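Local coordinates for protein alpha,alpha-trehalose-phosphate synthase (UDP-forming) (Burkholderia multivorans, PDB 5UOF) that belongs to glycosyltransferase family 20, whose members have the GT-B fold of two Rossmann-like domains, at residues M356-T368 / E380-V394. Numbering follows the deposited sequence.
Sequences MAFFRMSQVGYVT and EYVASQDPADPGVLV. With NA (sodium ion), chain C; EDO (1,2-ethanediol), chain E.
Val-392 N donates to Gln-363 O and Gly-365 N to Val-392 O, beginning the parallel pairing of strand 364-367 with strand 392-396 inside the beta-alpha-beta unit they form with helix 376-384, part of the six-stranded parallel sheet of a GT-B domain. Val-394 N to Gly-365 O (2.8 Å) and Val-367 N to Val-394 O complete the set. On one sheet face Val-364 CG1 meets Val-394 CG2, and helix 416-428 packs on Val-364; on the other, Tyr-381 covers Gly-365.

Aromatic packing centres on Tyr-381. With CG anti to its backbone N (chi1 -177°), the ring lies flat over the glycine, and Gly-365 CA sits 3.4 Å from the centroid of the Tyr-381 ring in a CH-pi contact. The amide nitrogen of Gln-385 lies over the opposite face, towards the rim. One ring edge is turned to the Phe-359 face in an offset edge-to-face pair, planes at 63°. Tyr-381 OH donates to Ser-362 OG (2.9 Å), which in turn donates to Phe-359 O.

Gln-385 NE2 reaches that same carbonyl from the other side of its plane, and also donates to Tyr-381 O; the two bonds hold the amide with Gln-385 OE1 on the sodium ion (2.3 Å). Arg-360 O, Ser-362 O and two waters also bind the ion.

Arg-360 runs extended across Ser-384, NH1 donating to Ser-384 O (2.9 Å) from above the carbonyl plane. Its guanidinium lies over Asp-386 CA, and the long salt bridge from NH2 to Asp-386 OD2 (3.6 Å) is supplemented by a water linking Arg-360 NE to the same OD2.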
ATOM      1  N   MET A 356      18.263  -8.891 -26.809  1.00 14.83           N
ATOM      2  CA  MET A 356      18.779  -7.563 -27.126  1.00 13.82           C
ATOM      3  C   MET A 356      18.591  -7.253 -28.608  1.00 12.45           C
ATOM      4  O   MET A 356      18.208  -6.131 -28.973  1.00 13.16           O
ATOM      5  CB  MET A 356      20.254  -7.439 -26.729  1.00 11.09           C
ATOM      6  CG  MET A 356      20.567  -7.823 -25.259  1.00 16.01           C
ATOM      7  SD  MET A 356      19.555  -6.919 -24.059  1.00 15.88           S
ATOM      8  CE  MET A 356      19.864  -7.859 -22.570  1.00 26.48           C
ATOM      9  N   ALA A 357      18.835  -8.243 -29.476  1.00 10.59           N
ATOM     10  CA  ALA A 357      18.584  -8.048 -30.902  1.00 11.72           C
ATOM     11  C   ALA A 357      17.102  -7.804 -31.180  1.00 15.46           C
ATOM     12  O   ALA A 357      16.759  -6.998 -32.056  1.00 15.08           O
ATOM     13  CB  ALA A 357      19.105  -9.247 -31.702  1.00 12.91           C
ATOM     14  N   PHE A 358      16.205  -8.484 -30.450  1.00 10.74           N
ATOM     15  CA  PHE A 358      14.780  -8.185 -30.597  1.00 12.97           C
ATOM     16  C   PHE A 358      14.488  -6.757 -30.155  1.00 12.11           C
ATOM     17  O   PHE A 358      13.705  -6.047 -30.797  1.00 11.97           O
ATOM     18  CB  PHE A 358      13.912  -9.141 -29.770  1.00 11.02           C
ATOM     19  CG  PHE A 358      14.019 -10.595 -30.149  1.00 14.05           C
ATOM     20  CD1 PHE A 358      14.459 -10.997 -31.395  1.00 16.01           C
ATOM     21  CD2 PHE A 358      13.644 -11.568 -29.226  1.00 17.07           C
ATOM     22  CE1 PHE A 358      14.536 -12.355 -31.715  1.00 19.16           C
ATOM     23  CE2 PHE A 358      13.716 -12.910 -29.533  1.00 17.37           C
ATOM     24  CZ  PHE A 358      14.174 -13.309 -30.774  1.00 17.99           C
ATOM     25  N   PHE A 359      15.067  -6.339 -29.022  1.00 13.14           N
ATOM     26  CA  PHE A 359      14.878  -4.961 -28.580  1.00 13.20           C
ATOM     27  C   PHE A 359      15.354  -3.986 -29.646  1.00 11.78           C
ATOM     28  O   PHE A 359      14.688  -2.983 -29.931  1.00 12.60           O
ATOM     29  CB  PHE A 359      15.648  -4.696 -27.282  1.00 10.49           C
ATOM     30  CG  PHE A 359      15.119  -5.423 -26.074  1.00 10.95           C
ATOM     31  CD1 PHE A 359      13.822  -5.900 -26.029  1.00  9.54           C
ATOM     32  CD2 PHE A 359      15.946  -5.621 -24.971  1.00  9.72           C
ATOM     33  CE1 PHE A 359      13.348  -6.556 -24.896  1.00 11.87           C
ATOM     34  CE2 PHE A 359      15.483  -6.268 -23.844  1.00 13.50           C
ATOM     35  CZ  PHE A 359      14.188  -6.746 -23.805  1.00 16.69           C
ATOM     36  N   ARG A 360      16.512  -4.252 -30.237  1.00 10.27           N
ATOM     37  CA  ARG A 360      17.039  -3.300 -31.208  1.00 12.57           C
ATOM     38  C   ARG A 360      16.115  -3.184 -32.417  1.00 12.31           C
ATOM     39  O   ARG A 360      15.914  -2.088 -32.945  1.00 13.70           O
ATOM     40  CB  ARG A 360      18.448  -3.699 -31.641  1.00 11.13           C
ATOM     41  CG  ARG A 360      19.151  -2.626 -32.510  1.00  9.47           C
ATOM     42  CD  ARG A 360      20.623  -3.007 -32.667  1.00 13.65           C
ATOM     43  NE  ARG A 360      21.476  -2.017 -33.345  1.00 14.49           N
ATOM     44  CZ  ARG A 360      22.266  -1.140 -32.719  1.00 16.67           C
ATOM     45  NH1 ARG A 360      22.301  -1.082 -31.393  1.00 10.18           N
ATOM     46  NH2 ARG A 360      23.048  -0.326 -33.423  1.00 14.94           N
ATOM     47  N   MET A 361      15.535  -4.306 -32.861  1.00 11.38           N
ATOM     48  CA  MET A 361      14.627  -4.330 -34.010  0.69 15.31           C
ATOM     49  C   MET A 361      13.351  -3.557 -33.730  1.00 13.56           C
ATOM     50  O   MET A 361      12.754  -2.967 -34.637  1.00 15.76           O
ATOM     51  CB  MET A 361      14.271  -5.781 -34.357  0.69 13.62           C
ATOM     52  CG  MET A 361      13.279  -5.950 -35.497  0.69 20.53           C
ATOM     53  SD  MET A 361      12.727  -7.655 -35.759  0.69 23.79           S
ATOM     54  CE  MET A 361      14.082  -8.550 -35.023  0.69 27.24           C
ATOM     55  N   SER A 362      12.908  -3.580 -32.480  1.00 11.69           N
ATOM     56  CA  SER A 362      11.601  -3.043 -32.135  1.00 15.11           C
ATOM     57  C   SER A 362      11.587  -1.515 -32.152  1.00 15.95           C
ATOM     58  O   SER A 362      12.617  -0.844 -32.107  1.00 15.03           O
ATOM     59  CB  SER A 362      11.189  -3.536 -30.758  1.00 15.41           C
ATOM     60  OG  SER A 362      11.927  -2.835 -29.780  1.00 14.51           O
ATOM     61  N   GLN A 363      10.375  -0.963 -32.199  1.00 10.73           N
ATOM     62  CA  GLN A 363      10.177   0.476 -32.136  1.00 12.81           C
ATOM     63  C   GLN A 363       9.744   0.971 -30.763  1.00 11.64           C
ATOM     64  O   GLN A 363       9.894   2.165 -30.480  1.00 10.82           O
ATOM     65  CB  GLN A 363       9.125   0.896 -33.166  1.00 15.92           C
ATOM     66  CG  GLN A 363       9.640   0.885 -34.606  1.00 18.08           C
ATOM     67  CD  GLN A 363       9.777  -0.509 -35.191  1.00 19.04           C
ATOM     68  OE1 GLN A 363       9.020  -1.429 -34.863  1.00 13.82           O
ATOM     69  NE2 GLN A 363      10.755  -0.671 -36.070  1.00 21.84           N
ATOM     70  N   VAL A 364       9.183   0.097 -29.926  1.00  9.42           N
ATOM     71  CA  VAL A 364       8.680   0.473 -28.604  1.00  9.77           C
ATOM     72  C   VAL A 364       9.096  -0.620 -27.632  1.00 11.22           C
ATOM     73  O   VAL A 364       8.957  -1.809 -27.927  1.00 10.93           O
ATOM     74  CB  VAL A 364       7.150   0.652 -28.579  1.00 15.28           C
ATOM     75  CG1 VAL A 364       6.685   1.127 -27.184  1.00  8.83           C
ATOM     76  CG2 VAL A 364       6.705   1.648 -29.651  1.00 11.34           C
ATOM     77  N   GLY A 365       9.626  -0.204 -26.473  1.00  9.80           N
ATOM     78  CA  GLY A 365       9.804  -1.088 -25.344  1.00  7.62           C
ATOM     79  C   GLY A 365       8.721  -0.763 -24.333  1.00 13.62           C
ATOM     80  O   GLY A 365       8.585   0.381 -23.898  1.00 12.47           O
ATOM     81  N   TYR A 366       7.957  -1.778 -23.959  1.00 12.12           N
ATOM     82  CA  TYR A 366       6.719  -1.597 -23.203  1.00 10.43           C
ATOM     83  C   TYR A 366       6.941  -2.230 -21.833  1.00  9.55           C
ATOM     84  O   TYR A 366       6.783  -3.440 -21.655  1.00 12.21           O
ATOM     85  CB  TYR A 366       5.588  -2.241 -23.975  1.00  8.59           C
ATOM     86  CG  TYR A 366       4.175  -2.042 -23.479  1.00  9.02           C
ATOM     87  CD1 TYR A 366       3.837  -1.023 -22.610  1.00 11.82           C
ATOM     88  CD2 TYR A 366       3.170  -2.881 -23.942  1.00  9.35           C
ATOM     89  CE1 TYR A 366       2.498  -0.862 -22.191  1.00 11.33           C
ATOM     90  CE2 TYR A 366       1.860  -2.728 -23.548  1.00 10.40           C
ATOM     91  CZ  TYR A 366       1.527  -1.732 -22.670  1.00 12.11           C
ATOM     92  OH  TYR A 366       0.215  -1.625 -22.278  1.00 13.37           O
ATOM     93  N   VAL A 367       7.348  -1.398 -20.869  1.00  8.71           N
ATOM     94  CA  VAL A 367       7.841  -1.877 -19.577  1.00  8.78           C
ATOM     95  C   VAL A 367       7.091  -1.170 -18.455  1.00  9.47           C
ATOM     96  O   VAL A 367       7.579  -0.188 -17.883  1.00 10.57           O
ATOM     97  CB  VAL A 367       9.360  -1.642 -19.469  1.00 12.63           C
ATOM     98  CG1 VAL A 367       9.923  -2.297 -18.216  1.00 13.87           C
ATOM     99  CG2 VAL A 367      10.070  -2.154 -20.716  1.00 12.20           C
ATOM    100  N   THR A 368       5.906  -1.652 -18.114  1.00 10.33           N
ATOM    101  CA  THR A 368       5.024  -0.909 -17.210  1.00  8.84           C
ATOM    102  C   THR A 368       4.536  -1.778 -16.053  1.00 13.55           C
ATOM    103  O   THR A 368       3.327  -1.916 -15.829  1.00 13.09           O
ATOM    104  CB  THR A 368       3.860  -0.308 -17.997  1.00 16.49           C
ATOM    105  OG1 THR A 368       3.099  -1.351 -18.615  1.00 15.19           O
ATOM    106  CG2 THR A 368       4.379   0.656 -19.094  1.00 13.17           C
ATOM    107  N   GLU A 380      18.092  -2.337 -20.357  1.00 10.79           N
ATOM    108  CA  GLU A 380      18.548  -3.150 -21.483  1.00 12.78           C
ATOM    109  C   GLU A 380      17.872  -2.729 -22.779  1.00 12.56           C
ATOM    110  O   GLU A 380      18.505  -2.734 -23.847  1.00 12.10           O
ATOM    111  CB  GLU A 380      18.264  -4.626 -21.221  1.00 10.84           C
ATOM    112  CG  GLU A 380      19.092  -5.203 -20.087  1.00 10.52           C
ATOM    113  CD  GLU A 380      18.506  -6.484 -19.512  1.00 19.59           C
ATOM    114  OE1 GLU A 380      17.487  -6.972 -20.035  1.00 17.42           O
ATOM    115  OE2 GLU A 380      19.079  -7.009 -18.538  1.00 19.36           O
ATOM    116  N   TYR A 381      16.583  -2.376 -22.706  1.00 11.99           N
ATOM    117  CA  TYR A 381      15.880  -1.932 -23.902  1.00 11.01           C
ATOM    118  C   TYR A 381      16.555  -0.700 -24.501  1.00 11.14           C
ATOM    119  O   TYR A 381      16.869  -0.665 -25.697  1.00 10.18           O
ATOM    120  CB  TYR A 381      14.401  -1.645 -23.589  1.00  7.87           C
ATOM    121  CG  TYR A 381      13.710  -1.270 -24.870  1.00 11.14           C
ATOM    122  CD1 TYR A 381      13.286  -2.253 -25.751  1.00 13.57           C
ATOM    123  CD2 TYR A 381      13.576   0.067 -25.242  1.00 12.75           C
ATOM    124  CE1 TYR A 381      12.714  -1.918 -26.965  1.00 13.97           C
ATOM    125  CE2 TYR A 381      12.984   0.416 -26.451  1.00  9.80           C
ATOM    126  CZ  TYR A 381      12.565  -0.590 -27.314  1.00 10.91           C
ATOM    127  OH  TYR A 381      12.012  -0.263 -28.530  1.00 12.47           O
ATOM    128  N   VAL A 382      16.797   0.321 -23.677  1.00 10.49           N
ATOM    129  CA  VAL A 382      17.444   1.539 -24.169  1.00 10.34           C
ATOM    130  C   VAL A 382      18.827   1.213 -24.716  1.00 11.57           C
ATOM    131  O   VAL A 382      19.203   1.636 -25.819  1.00 11.98           O
ATOM    132  CB  VAL A 382      17.520   2.589 -23.046  1.00 12.67           C
ATOM    133  CG1 VAL A 382      18.369   3.793 -23.467  1.00 12.99           C
ATOM    134  CG2 VAL A 382      16.116   3.031 -22.628  1.00 10.80           C
ATOM    135  N   ALA A 383      19.608   0.448 -23.944  1.00 11.53           N
ATOM    136  CA  ALA A 383      20.986   0.172 -24.348  1.00  9.52           C
ATOM    137  C   ALA A 383      21.059  -0.555 -25.686  1.00 15.05           C
ATOM    138  O   ALA A 383      22.069  -0.453 -26.397  1.00 15.16           O
ATOM    139  CB  ALA A 383      21.689  -0.646 -23.260  1.00 13.48           C
ATOM    140  N   SER A 384      20.014  -1.299 -26.045  1.00 10.02           N
ATOM    141  CA  SER A 384      20.031  -2.073 -27.277  1.00 11.20           C
ATOM    142  C   SER A 384      19.776  -1.228 -28.524  1.00 13.21           C
ATOM    143  O   SER A 384      20.019  -1.709 -29.635  1.00 11.59           O
ATOM    144  CB  SER A 384      18.981  -3.192 -27.197  1.00 11.10           C
ATOM    145  OG  SER A 384      19.298  -4.129 -26.179  1.00 13.27           O
ATOM    146  N   GLN A 385      19.296   0.002 -28.384  1.00 12.59           N
ATOM    147  CA  GLN A 385      18.786   0.719 -29.549  1.00  9.98           C
ATOM    148  C   GLN A 385      19.894   1.228 -30.455  1.00 12.35           C
ATOM    149  O   GLN A 385      20.991   1.585 -30.011  1.00 12.55           O
ATOM    150  CB  GLN A 385      17.921   1.903 -29.115  1.00  8.41           C
ATOM    151  CG  GLN A 385      16.726   1.453 -28.285  1.00 10.10           C
ATOM    152  CD  GLN A 385      15.899   0.409 -29.018  1.00 14.09           C
ATOM    153  OE1 GLN A 385      15.450   0.633 -30.153  1.00 12.16           O
ATOM    154  NE2 GLN A 385      15.725  -0.753 -28.396  1.00  9.32           N
ATOM    155  N   ASP A 386      19.579   1.281 -31.755  1.00 11.03           N
ATOM    156  CA  ASP A 386      20.449   1.942 -32.711  1.00 10.73           C
ATOM    157  C   ASP A 386      20.213   3.442 -32.565  1.00 11.11           C
ATOM    158  O   ASP A 386      19.081   3.892 -32.760  1.00 12.26           O
ATOM    159  CB  ASP A 386      20.133   1.468 -34.137  1.00 13.54           C
ATOM    160  CG  ASP A 386      21.131   1.986 -35.177  1.00 13.91           C
ATOM    161  OD1 ASP A 386      21.667   3.109 -35.013  1.00 14.72           O
ATOM    162  OD2 ASP A 386      21.393   1.263 -36.170  1.00 15.02           O
ATOM    163  N   PRO A 387      21.219   4.237 -32.196  1.00 13.55           N
ATOM    164  CA  PRO A 387      20.970   5.677 -32.018  1.00 12.15           C
ATOM    165  C   PRO A 387      20.557   6.384 -33.294  1.00 13.28           C
ATOM    166  O   PRO A 387      20.026   7.498 -33.206  1.00 14.19           O
ATOM    167  CB  PRO A 387      22.309   6.217 -31.493  1.00 14.79           C
ATOM    168  CG  PRO A 387      23.329   5.221 -31.945  1.00 17.33           C
ATOM    169  CD  PRO A 387      22.629   3.883 -31.948  1.00 15.00           C
ATOM    170  N   ALA A 388      20.786   5.784 -34.470  1.00 11.67           N
ATOM    171  CA  ALA A 388      20.349   6.406 -35.714  1.00 12.00           C
ATOM    172  C   ALA A 388      18.844   6.295 -35.922  1.00 13.21           C
ATOM    173  O   ALA A 388      18.281   7.059 -36.715  1.00 14.96           O
ATOM    174  CB  ALA A 388      21.073   5.776 -36.906  1.00 18.58           C
ATOM    175  N   ASP A 389      18.183   5.375 -35.231  1.00 14.72           N
ATOM    176  CA  ASP A 389      16.746   5.145 -35.349  1.00 11.84           C
ATOM    177  C   ASP A 389      16.270   4.442 -34.081  1.00 14.69           C
ATOM    178  O   ASP A 389      15.928   3.254 -34.116  1.00 14.05           O
ATOM    179  CB  ASP A 389      16.440   4.307 -36.594  1.00 14.60           C
ATOM    180  CG  ASP A 389      14.938   4.126 -36.841  1.00 20.28           C
ATOM    181  OD1 ASP A 389      14.129   4.875 -36.255  1.00 17.18           O
ATOM    182  OD2 ASP A 389      14.565   3.216 -37.621  1.00 21.71           O
ATOM    183  N   PRO A 390      16.262   5.128 -32.940  1.00 12.41           N
ATOM    184  CA  PRO A 390      16.083   4.416 -31.670  1.00 12.10           C
ATOM    185  C   PRO A 390      14.625   4.273 -31.261  1.00 13.49           C
ATOM    186  O   PRO A 390      13.791   5.141 -31.515  1.00 11.54           O
ATOM    187  CB  PRO A 390      16.850   5.306 -30.682  1.00 14.37           C
ATOM    188  CG  PRO A 390      16.676   6.688 -31.227  1.00 15.09           C
ATOM    189  CD  PRO A 390      16.613   6.549 -32.743  1.00 13.21           C
ATOM    190  N   GLY A 391      14.329   3.152 -30.605  1.00 10.18           N
ATOM    191  CA  GLY A 391      12.989   2.917 -30.092  1.00 10.05           C
ATOM    192  C   GLY A 391      12.656   3.801 -28.904  1.00 12.90           C
ATOM    193  O   GLY A 391      13.515   4.470 -28.326  1.00 11.67           O
ATOM    194  N   VAL A 392      11.366   3.799 -28.543  1.00  9.76           N
ATOM    195  CA  VAL A 392      10.831   4.613 -27.457  1.00  9.65           C
ATOM    196  C   VAL A 392      10.485   3.701 -26.293  1.00  8.63           C
ATOM    197  O   VAL A 392       9.833   2.667 -26.485  1.00 10.20           O
ATOM    198  CB  VAL A 392       9.576   5.384 -27.894  1.00 12.24           C
ATOM    199  CG1 VAL A 392       8.979   6.149 -26.701  1.00 13.55           C
ATOM    200  CG2 VAL A 392       9.900   6.315 -29.050  1.00  9.72           C
ATOM    201  N   LEU A 393      10.911   4.084 -25.093  1.00  8.69           N
ATOM    202  CA  LEU A 393      10.596   3.321 -23.891  1.00  9.47           C
ATOM    203  C   LEU A 393       9.350   3.902 -23.241  1.00 10.43           C
ATOM    204  O   LEU A 393       9.322   5.090 -22.905  1.00 11.60           O
ATOM    205  CB  LEU A 393      11.760   3.351 -22.906  1.00 11.60           C
ATOM    206  CG  LEU A 393      11.519   2.720 -21.527  1.00 13.11           C
ATOM    207  CD1 LEU A 393      11.321   1.222 -21.661  1.00 10.24           C
ATOM    208  CD2 LEU A 393      12.694   3.027 -20.622  1.00 12.13           C
ATOM    209  N   VAL A 394       8.339   3.056 -23.050  1.00  7.69           N
ATOM    210  CA  VAL A 394       7.154   3.391 -22.263  1.00  8.32           C
ATOM    211  C   VAL A 394       7.332   2.706 -20.919  1.00  9.23           C
ATOM    212  O   VAL A 394       7.448   1.477 -20.862  1.00 12.02           O
ATOM    213  CB  VAL A 394       5.866   2.922 -22.953  1.00  7.96           C
ATOM    214  CG1 VAL A 394       4.667   3.196 -22.062  1.00  9.38           C
ATOM    215  CG2 VAL A 394       5.688   3.648 -24.294  1.00 11.12           C
TER
HETATM  216 NA    NA C 501      14.794  -0.125 -32.250  1.00 14.93          NA
HETATM  217  C1  EDO E 503      10.792  -5.091 -37.989  1.00 50.88           C
HETATM  218  O1  EDO E 503       9.507  -5.641 -38.305  1.00 51.34           O
HETATM  219  C2  EDO E 503      10.589  -4.008 -36.940  1.00 45.14           C
HETATM  220  O2  EDO E 503       9.531  -3.155 -37.387  1.00 40.44           O
HETATM  221  O   HOH W   1      20.998  -1.377 -36.035  1.00 18.83           O
HETATM  222  O   HOH W   2      13.052   0.962 -36.508  1.00 35.57           O
HETATM  223  O   HOH W   3      16.880   0.807 -33.104  1.00 14.35           O
HETATM  224  O   HOH W   4      13.715   1.715 -33.621  1.00 21.41           O